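Local structure of multisubunit Na+/H+ antiporter, A subunit (Anoxybacillus flavithermus, 6Z16) at residues A[676-690]-A[699-711]. The protein is the large membrane subunit of a multisubunit Mrp-type antiporter that probably exchanges sodium ions for protons across the cell membrane. Sequence-based numbering, arbitrary orientation.
Sequences IVSLGAVGYAVALFF and ALTQLVIETISVA. With K (potassium ion), chain V; PTY (phosphatidylethanolamine), chain B.
Thr707 OG1 is held from two sides: it accepts a hydrogen bond from Tyr684 OH at 2.6 Å across the contact and gives its own proton to Leu703 O, one turn back in its helix, at 2.8 Å. That carbonyl also takes the Thr707 backbone N-H, the two donors arriving from opposite faces of its plane. With CG anti to its carbonyl carbon (chi1 -67°), the Tyr684 ring reaches over to the partner helix, where Leu703 CD2 meets the ring edge 3.5 Å from CD1. CD2 and CE2 of the ring lie against a chain of the bound phosphatidylethanolamine. A leucine in place of Tyr684 would probably leave Thr707 OG1 without its cross-helix donor and open a gap beside the lipid tail.

Farther along, Ala687 CB packs on Leu703 CD2, and Gln702 enters as a knob among Gly683, Val686, Ala687 and Phe690. The Gln702 amide end also lies at a potassium ion, whose site is shared with a polar side chain of another protein chain. With no side chain at Gly680, Val710 CG2 lies directly on its CA at 3.7 Å; Glu706 CG is modelled likewise on Gly683 CA, but this glutamate is poorly ordered and its exact position uncertain.

The two segments form an antiparallel helical hairpin, predicted to span the membrane, within the MbhD-family region, their axes approaching to 8.7 Å at 174° between their N-to-C directions. Helix 650-667 packs against 676-690 through Ser678, Ala685 and Phe689, while two neighbouring antiporter subunits flank helix 696-717 at Leu700 and Val704.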
ATOM      1  N   ILE A 676      48.696   1.136  19.630  1.00 35.37           N
ATOM      2  CA  ILE A 676      47.601   0.659  18.786  1.00 32.64           C
ATOM      3  C   ILE A 676      46.403   1.597  18.872  1.00 39.05           C
ATOM      4  O   ILE A 676      45.845   2.012  17.847  1.00 41.68           O
ATOM      5  CB  ILE A 676      47.220  -0.785  19.165  1.00 40.46           C
ATOM      6  CG1 ILE A 676      48.320  -1.757  18.754  1.00 46.14           C
ATOM      7  CG2 ILE A 676      45.911  -1.193  18.525  1.00 45.14           C
ATOM      8  CD1 ILE A 676      48.133  -3.140  19.306  1.00 46.64           C
ATOM      9  N   VAL A 677      45.999   1.964  20.092  1.00 41.76           N
ATOM     10  CA  VAL A 677      44.856   2.858  20.236  1.00 39.50           C
ATOM     11  C   VAL A 677      45.199   4.273  19.791  1.00 38.41           C
ATOM     12  O   VAL A 677      44.315   5.000  19.327  1.00 44.91           O
ATOM     13  CB  VAL A 677      44.306   2.831  21.677  1.00 51.50           C
ATOM     14  CG1 VAL A 677      43.938   1.427  22.067  1.00 56.12           C
ATOM     15  CG2 VAL A 677      45.284   3.405  22.672  1.00 67.40           C
ATOM     16  N   SER A 678      46.473   4.666  19.837  1.00 43.72           N
ATOM     17  CA  SER A 678      46.834   5.966  19.292  1.00 53.13           C
ATOM     18  C   SER A 678      46.846   5.958  17.774  1.00 55.23           C
ATOM     19  O   SER A 678      46.493   6.965  17.158  1.00 57.34           O
ATOM     20  CB  SER A 678      48.188   6.409  19.818  1.00 62.15           C
ATOM     21  OG  SER A 678      48.540   7.649  19.237  1.00 63.53           O
ATOM     22  N   LEU A 679      47.241   4.841  17.155  1.00 54.76           N
ATOM     23  CA  LEU A 679      47.122   4.709  15.705  1.00 52.51           C
ATOM     24  C   LEU A 679      45.662   4.711  15.276  1.00 43.37           C
ATOM     25  O   LEU A 679      45.311   5.283  14.234  1.00 39.90           O
ATOM     26  CB  LEU A 679      47.822   3.432  15.244  1.00 52.30           C
ATOM     27  CG  LEU A 679      47.786   3.112  13.753  1.00 48.31           C
ATOM     28  CD1 LEU A 679      48.425   4.222  12.952  1.00 54.45           C
ATOM     29  CD2 LEU A 679      48.493   1.806  13.502  1.00 46.78           C
ATOM     30  N   GLY A 680      44.798   4.099  16.088  1.00 39.36           N
ATOM     31  CA  GLY A 680      43.367   4.208  15.865  1.00 31.68           C
ATOM     32  C   GLY A 680      42.866   5.637  15.937  1.00 36.63           C
ATOM     33  O   GLY A 680      42.092   6.070  15.082  1.00 39.07           O
ATOM     34  N   ALA A 681      43.324   6.391  16.942  1.00 39.65           N
ATOM     35  CA  ALA A 681      42.923   7.789  17.077  1.00 43.02           C
ATOM     36  C   ALA A 681      43.430   8.635  15.915  1.00 47.42           C
ATOM     37  O   ALA A 681      42.727   9.544  15.452  1.00 49.81           O
ATOM     38  CB  ALA A 681      43.428   8.351  18.402  1.00 47.14           C
ATOM     39  N   VAL A 682      44.637   8.333  15.422  1.00 43.53           N
ATOM     40  CA  VAL A 682      45.151   8.957  14.201  1.00 40.31           C
ATOM     41  C   VAL A 682      44.233   8.660  13.023  1.00 50.72           C
ATOM     42  O   VAL A 682      43.906   9.559  12.243  1.00 49.91           O
ATOM     43  CB  VAL A 682      46.596   8.497  13.921  1.00 54.05           C
ATOM     44  CG1 VAL A 682      47.060   8.945  12.551  1.00 52.62           C
ATOM     45  CG2 VAL A 682      47.541   9.073  14.932  1.00 57.77           C
ATOM     46  N   GLY A 683      43.767   7.413  12.907  1.00 56.64           N
ATOM     47  CA  GLY A 683      42.886   7.056  11.800  1.00 51.56           C
ATOM     48  C   GLY A 683      41.541   7.764  11.842  1.00 52.02           C
ATOM     49  O   GLY A 683      41.077   8.309  10.830  1.00 52.52           O
ATOM     50  N   TYR A 684      40.914   7.800  13.021  1.00 51.06           N
ATOM     51  CA  TYR A 684      39.618   8.467  13.137  1.00 49.15           C
ATOM     52  C   TYR A 684      39.746   9.979  12.994  1.00 40.19           C
ATOM     53  O   TYR A 684      38.843  10.634  12.464  1.00 45.39           O
ATOM     54  CB  TYR A 684      38.927   8.108  14.454  1.00 50.10           C
ATOM     55  CG  TYR A 684      38.505   6.658  14.539  1.00 61.95           C
ATOM     56  CD1 TYR A 684      37.500   6.169  13.735  1.00 65.94           C
ATOM     57  CD2 TYR A 684      39.065   5.798  15.468  1.00 70.97           C
ATOM     58  CE1 TYR A 684      37.105   4.857  13.805  1.00 69.58           C
ATOM     59  CE2 TYR A 684      38.683   4.480  15.546  1.00 71.77           C
ATOM     60  CZ  TYR A 684      37.695   4.018  14.718  1.00 72.37           C
ATOM     61  OH  TYR A 684      37.298   2.709  14.798  1.00 75.22           O
ATOM     62  N   ALA A 685      40.882  10.548  13.380  1.00 38.47           N
ATOM     63  CA  ALA A 685      41.045  11.977  13.181  1.00 41.03           C
ATOM     64  C   ALA A 685      41.444  12.331  11.752  1.00 41.10           C
ATOM     65  O   ALA A 685      41.147  13.439  11.297  1.00 38.28           O
ATOM     66  CB  ALA A 685      42.057  12.507  14.175  1.00 41.49           C
ATOM     67  N   VAL A 686      42.083  11.414  11.019  1.00 43.25           N
ATOM     68  CA  VAL A 686      42.257  11.614   9.580  1.00 43.32           C
ATOM     69  C   VAL A 686      40.903  11.574   8.881  1.00 41.94           C
ATOM     70  O   VAL A 686      40.638  12.357   7.957  1.00 41.56           O
ATOM     71  CB  VAL A 686      43.250  10.578   9.008  1.00 49.69           C
ATOM     72  CG1 VAL A 686      43.225  10.545   7.493  1.00 44.98           C
ATOM     73  CG2 VAL A 686      44.659  10.916   9.435  1.00 56.35           C
ATOM     74  N   ALA A 687      40.003  10.706   9.356  1.00 40.62           N
ATOM     75  CA  ALA A 687      38.621  10.721   8.876  1.00 33.70           C
ATOM     76  C   ALA A 687      37.922  12.038   9.198  1.00 28.03           C
ATOM     77  O   ALA A 687      37.129  12.543   8.394  1.00 30.53           O
ATOM     78  CB  ALA A 687      37.848   9.551   9.473  1.00 25.43           C
ATOM     79  N   LEU A 688      38.213  12.622  10.361  1.00 35.52           N
ATOM     80  CA  LEU A 688      37.610  13.912  10.688  1.00 38.35           C
ATOM     81  C   LEU A 688      38.202  15.046   9.849  1.00 35.89           C
ATOM     82  O   LEU A 688      37.497  16.015   9.540  1.00 32.55           O
ATOM     83  CB  LEU A 688      37.750  14.190  12.184  1.00 47.49           C
ATOM     84  CG  LEU A 688      37.037  15.419  12.747  1.00 56.68           C
ATOM     85  CD1 LEU A 688      35.548  15.343  12.475  1.00 45.22           C
ATOM     86  CD2 LEU A 688      37.291  15.524  14.234  1.00 57.03           C
ATOM     87  N   PHE A 689      39.477  14.938   9.460  1.00 45.47           N
ATOM     88  CA  PHE A 689      40.024  15.846   8.449  1.00 54.19           C
ATOM     89  C   PHE A 689      39.308  15.695   7.115  1.00 57.36           C
ATOM     90  O   PHE A 689      39.056  16.689   6.423  1.00 51.12           O
ATOM     91  CB  PHE A 689      41.518  15.612   8.221  1.00 59.28           C
ATOM     92  CG  PHE A 689      42.414  16.271   9.220  1.00 63.01           C
ATOM     93  CD1 PHE A 689      42.525  17.648   9.250  1.00 55.42           C
ATOM     94  CD2 PHE A 689      43.222  15.521  10.054  1.00 65.50           C
ATOM     95  CE1 PHE A 689      43.369  18.270  10.136  1.00 53.30           C
ATOM     96  CE2 PHE A 689      44.075  16.136  10.938  1.00 65.18           C
ATOM     97  CZ  PHE A 689      44.150  17.513  10.977  1.00 65.30           C
ATOM     98  N   PHE A 690      39.015  14.453   6.722  1.00 50.53           N
ATOM     99  CA  PHE A 690      38.309  14.199   5.469  1.00 41.04           C
ATOM    100  C   PHE A 690      36.909  14.798   5.487  1.00 47.35           C
ATOM    101  O   PHE A 690      36.437  15.310   4.466  1.00 40.80           O
ATOM    102  CB  PHE A 690      38.244  12.697   5.207  1.00 36.98           C
ATOM    103  CG  PHE A 690      39.544  12.096   4.760  1.00 37.74           C
ATOM    104  CD1 PHE A 690      40.526  12.880   4.176  1.00 37.13           C
ATOM    105  CD2 PHE A 690      39.788  10.745   4.939  1.00 36.39           C
ATOM    106  CE1 PHE A 690      41.718  12.324   3.767  1.00 39.19           C
ATOM    107  CE2 PHE A 690      40.977  10.186   4.537  1.00 36.57           C
ATOM    108  CZ  PHE A 690      41.943  10.974   3.951  1.00 39.95           C
ATOM    109  N   ALA A 699      35.751   9.865   4.062  1.00 55.82           N
ATOM    110  CA  ALA A 699      35.443   9.765   5.481  1.00 55.66           C
ATOM    111  C   ALA A 699      34.744   8.452   5.813  1.00 49.24           C
ATOM    112  O   ALA A 699      35.116   7.783   6.785  1.00 43.11           O
ATOM    113  CB  ALA A 699      34.586  10.953   5.897  1.00 50.87           C
ATOM    114  N   LEU A 700      33.757   8.059   4.995  1.00 46.54           N
ATOM    115  CA  LEU A 700      33.035   6.800   5.210  1.00 46.28           C
ATOM    116  C   LEU A 700      33.970   5.594   5.142  1.00 46.05           C
ATOM    117  O   LEU A 700      34.043   4.776   6.085  1.00 39.21           O
ATOM    118  CB  LEU A 700      31.933   6.667   4.159  1.00 41.67           C
ATOM    119  CG  LEU A 700      30.765   7.655   4.154  1.00 46.48           C
ATOM    120  CD1 LEU A 700      30.021   7.579   2.841  1.00 45.80           C
ATOM    121  CD2 LEU A 700      29.818   7.346   5.282  1.00 43.70           C
ATOM    122  N   THR A 701      34.723   5.496   4.041  1.00 52.78           N
ATOM    123  CA  THR A 701      35.632   4.375   3.847  1.00 51.07           C
ATOM    124  C   THR A 701      36.766   4.383   4.860  1.00 46.96           C
ATOM    125  O   THR A 701      37.178   3.315   5.327  1.00 48.33           O
ATOM    126  CB  THR A 701      36.180   4.407   2.429  1.00 49.07           C
ATOM    127  OG1 THR A 701      36.816   5.668   2.205  1.00 49.38           O
ATOM    128  CG2 THR A 701      35.054   4.242   1.431  1.00 50.48           C
ATOM    129  N   GLN A 702      37.231   5.571   5.255  1.00 42.60           N
ATOM    130  CA  GLN A 702      38.306   5.690   6.227  1.00 43.81           C
ATOM    131  C   GLN A 702      37.874   5.198   7.599  1.00 42.53           C
ATOM    132  O   GLN A 702      38.629   4.481   8.261  1.00 43.37           O
ATOM    133  CB  GLN A 702      38.763   7.146   6.298  1.00 55.62           C
ATOM    134  CG  GLN A 702      39.966   7.391   7.182  1.00 81.19           C
ATOM    135  CD  GLN A 702      41.246   6.893   6.565  1.00 90.42           C
ATOM    136  OE1 GLN A 702      41.487   7.090   5.381  1.00 93.74           O
ATOM    137  NE2 GLN A 702      42.078   6.245   7.361  1.00 87.08           N
ATOM    138  N   LEU A 703      36.655   5.554   8.027  1.00 47.00           N
ATOM    139  CA  LEU A 703      36.150   5.106   9.324  1.00 43.06           C
ATOM    140  C   LEU A 703      36.020   3.589   9.379  1.00 39.71           C
ATOM    141  O   LEU A 703      36.491   2.950  10.335  1.00 42.69           O
ATOM    142  CB  LEU A 703      34.804   5.764   9.618  1.00 48.12           C
ATOM    143  CG  LEU A 703      34.779   7.253   9.953  1.00 50.02           C
ATOM    144  CD1 LEU A 703      33.373   7.762   9.863  1.00 53.96           C
ATOM    145  CD2 LEU A 703      35.296   7.499  11.326  1.00 41.31           C
ATOM    146  N   VAL A 704      35.431   2.991   8.335  1.00 38.85           N
ATOM    147  CA  VAL A 704      35.228   1.539   8.367  1.00 40.56           C
ATOM    148  C   VAL A 704      36.556   0.791   8.273  1.00 47.77           C
ATOM    149  O   VAL A 704      36.800  -0.168   9.026  1.00 45.00           O
ATOM    150  CB  VAL A 704      34.252   1.114   7.261  1.00 36.55           C
ATOM    151  CG1 VAL A 704      34.122  -0.394   7.214  1.00 42.41           C
ATOM    152  CG2 VAL A 704      32.922   1.717   7.536  1.00 43.40           C
ATOM    153  N   ILE A 705      37.452   1.243   7.391  1.00 56.37           N
ATOM    154  CA  ILE A 705      38.728   0.565   7.200  1.00 58.50           C
ATOM    155  C   ILE A 705      39.628   0.709   8.424  1.00 58.75           C
ATOM    156  O   ILE A 705      40.310  -0.253   8.806  1.00 51.56           O
ATOM    157  CB  ILE A 705      39.366   1.080   5.895  1.00 49.23           C
ATOM    158  CG1 ILE A 705      38.629   0.468   4.705  1.00 47.67           C
ATOM    159  CG2 ILE A 705      40.850   0.796   5.819  1.00 56.10           C
ATOM    160  CD1 ILE A 705      38.942   1.100   3.398  1.00 54.56           C
ATOM    161  N   GLU A 706      39.588   1.857   9.113  1.00 63.29           N
ATOM    162  CA  GLU A 706      40.367   1.972  10.341  1.00 67.11           C
ATOM    163  C   GLU A 706      39.805   1.123  11.465  1.00 52.38           C
ATOM    164  O   GLU A 706      40.585   0.587  12.255  1.00 53.27           O
ATOM    165  CB  GLU A 706      40.483   3.423  10.792  1.00 75.06           C
ATOM    166  CG  GLU A 706      41.394   4.211   9.898  1.00108.93           C
ATOM    167  CD  GLU A 706      42.820   3.696   9.913  1.00136.14           C
ATOM    168  OE1 GLU A 706      43.319   3.327  10.998  1.00137.55           O
ATOM    169  OE2 GLU A 706      43.428   3.617   8.825  1.00134.08           O
ATOM    170  N   THR A 707      38.481   0.947  11.536  1.00 52.65           N
ATOM    171  CA  THR A 707      37.943   0.058  12.565  1.00 49.87           C
ATOM    172  C   THR A 707      38.357  -1.393  12.322  1.00 42.78           C
ATOM    173  O   THR A 707      38.779  -2.091  13.260  1.00 42.06           O
ATOM    174  CB  THR A 707      36.425   0.185  12.625  1.00 54.52           C
ATOM    175  OG1 THR A 707      36.084   1.564  12.786  1.00 60.01           O
ATOM    176  CG2 THR A 707      35.884  -0.577  13.820  1.00 55.32           C
ATOM    177  N   ILE A 708      38.319  -1.835  11.058  1.00 48.33           N
ATOM    178  CA  ILE A 708      38.722  -3.205  10.733  1.00 53.94           C
ATOM    179  C   ILE A 708      40.219  -3.406  10.973  1.00 48.70           C
ATOM    180  O   ILE A 708      40.646  -4.432  11.524  1.00 46.40           O
ATOM    181  CB  ILE A 708      38.335  -3.548   9.281  1.00 61.29           C
ATOM    182  CG1 ILE A 708      36.832  -3.404   9.074  1.00 72.09           C
ATOM    183  CG2 ILE A 708      38.709  -4.980   8.952  1.00 54.28           C
ATOM    184  CD1 ILE A 708      36.427  -3.396   7.617  1.00 78.57           C
ATOM    185  N   SER A 709      41.035  -2.410  10.610  1.00 44.74           N
ATOM    186  CA  SER A 709      42.479  -2.552  10.750  1.00 42.84           C
ATOM    187  C   SER A 709      42.913  -2.515  12.210  1.00 43.14           C
ATOM    188  O   SER A 709      43.830  -3.243  12.597  1.00 39.98           O
ATOM    189  CB  SER A 709      43.193  -1.474   9.941  1.00 40.96           C
ATOM    190  OG  SER A 709      42.918  -0.194  10.462  1.00 42.11           O
ATOM    191  N   VAL A 710      42.258  -1.698  13.043  1.00 48.57           N
ATOM    192  CA  VAL A 710      42.559  -1.696  14.474  1.00 53.16           C
ATOM    193  C   VAL A 710      42.142  -3.018  15.116  1.00 45.80           C
ATOM    194  O   VAL A 710      42.839  -3.540  16.002  1.00 43.10           O
ATOM    195  CB  VAL A 710      41.904  -0.469  15.142  1.00 52.39           C
ATOM    196  CG1 VAL A 710      41.933  -0.552  16.653  1.00 53.43           C
ATOM    197  CG2 VAL A 710      42.648   0.774  14.730  1.00 52.84           C
ATOM    198  N   ALA A 711      41.040  -3.616  14.641  1.00 40.55           N
ATOM    199  CA  ALA A 711      40.691  -4.963  15.087  1.00 31.84           C
ATOM    200  C   ALA A 711      41.757  -5.983  14.692  1.00 39.06           C
ATOM    201  O   ALA A 711      42.060  -6.907  15.456  1.00 40.86           O
ATOM    202  CB  ALA A 711      39.334  -5.361  14.518  1.00 34.81           C
TER
HETATM  203  K     K V 908      44.423   7.286   5.502  1.00146.03           K
HETATM  204  C1  PTY B1801      44.701   1.940  26.612  1.00111.99           C
HETATM  205  C2  PTY B1801      45.921  -3.901  30.430  1.00148.66           C
HETATM  206  C3  PTY B1801      45.516  -2.435  30.159  1.00159.14           C
HETATM  207  O4  PTY B1801      45.710   2.958  26.432  1.00103.97           O
HETATM  208  C5  PTY B1801      46.701   0.531  27.252  1.00136.16           C
HETATM  209  C6  PTY B1801      45.203   0.649  27.203  1.00126.95           C
HETATM  210  O7  PTY B1801      44.708  -0.381  26.297  1.00136.88           O
HETATM  211  C8  PTY B1801      43.476  -0.868  26.508  1.00137.54           C
HETATM  212  O10 PTY B1801      42.810  -0.608  27.472  1.00135.92           O
HETATM  213  C11 PTY B1801      43.063  -1.777  25.390  1.00140.80           C
HETATM  214  C12 PTY B1801      41.572  -2.064  25.332  1.00133.04           C
HETATM  215  C13 PTY B1801      40.730  -0.855  24.973  1.00137.67           C
HETATM  216  C14 PTY B1801      41.022  -0.288  23.598  1.00135.25           C
HETATM  217  C15 PTY B1801      40.807  -1.267  22.459  1.00134.68           C
HETATM  218  C16 PTY B1801      41.037  -0.650  21.090  1.00141.37           C
HETATM  219  C17 PTY B1801      40.060   0.452  20.746  1.00144.84           C
HETATM  220  C18 PTY B1801      40.535   1.388  19.652  1.00142.81           C
HETATM  221  C19 PTY B1801      39.762   2.687  19.645  1.00139.95           C
HETATM  222  C20 PTY B1801      40.311   3.763  18.737  1.00124.53           C
HETATM  223  C21 PTY B1801      39.679   5.117  19.003  1.00121.02           C
HETATM  224  C22 PTY B1801      38.159   5.072  19.084  1.00134.16           C
HETATM  225  C23 PTY B1801      37.515   6.414  19.379  1.00134.34           C
HETATM  226  C24 PTY B1801      37.918   7.499  18.401  1.00134.36           C
HETATM  227  C25 PTY B1801      37.325   8.860  18.708  1.00127.95           C
HETATM  228  C26 PTY B1801      37.952   9.997  17.922  1.00128.06           C
HETATM  229  C27 PTY B1801      38.820  10.918  18.760  1.00133.52           C
HETATM  230  C28 PTY B1801      40.087  10.285  19.282  1.00146.70           C
HETATM  231  C29 PTY B1801      40.699  11.057  20.419  1.00151.47           C
HETATM  232  C30 PTY B1801      45.823   3.879  27.389  1.00102.21           C
HETATM  233  C31 PTY B1801      46.345   5.163  26.831  1.00105.04           C
HETATM  234  O30 PTY B1801      45.506   3.698  28.531  1.00110.38           O
HETATM  235  C32 PTY B1801      45.461   5.664  25.698  1.00 89.32           C
HETATM  236  C33 PTY B1801      46.013   6.901  25.026  1.00107.10           C
HETATM  237  C34 PTY B1801      45.169   7.419  23.875  1.00118.38           C
HETATM  238  C35 PTY B1801      45.758   8.662  23.235  1.00119.37           C
HETATM  239  C36 PTY B1801      44.851   9.348  22.231  1.00120.88           C
HETATM  240  C37 PTY B1801      45.332  10.737  21.856  1.00125.24           C
HETATM  241  C38 PTY B1801      44.317  11.558  21.091  1.00108.95           C
HETATM  242  C39 PTY B1801      44.668  13.033  21.021  1.00105.21           C
HETATM  243  C40 PTY B1801      43.534  13.919  20.533  1.00100.58           C
HETATM  244  C41 PTY B1801      43.039  13.585  19.137  1.00104.52           C
HETATM  245  C42 PTY B1801      41.727  14.263  18.784  1.00109.52           C
HETATM  246  C43 PTY B1801      41.090  13.753  17.511  1.00109.87           C
HETATM  247  C44 PTY B1801      39.681  14.255  17.307  1.00110.17           C
HETATM  248  P1  PTY B1801      47.574  -0.922  29.364  1.00167.95           P
HETATM  249  O11 PTY B1801      46.384  -1.946  29.105  1.00167.28           O
HETATM  250  O12 PTY B1801      47.592  -0.637  30.861  1.00173.86           O
HETATM  251  O13 PTY B1801      48.847  -1.424  28.811  1.00168.13           O
HETATM  252  O14 PTY B1801      47.109   0.440  28.634  1.00147.31           O
HETATM  253  N1  PTY B1801      44.954  -4.507  31.350  1.00141.36           N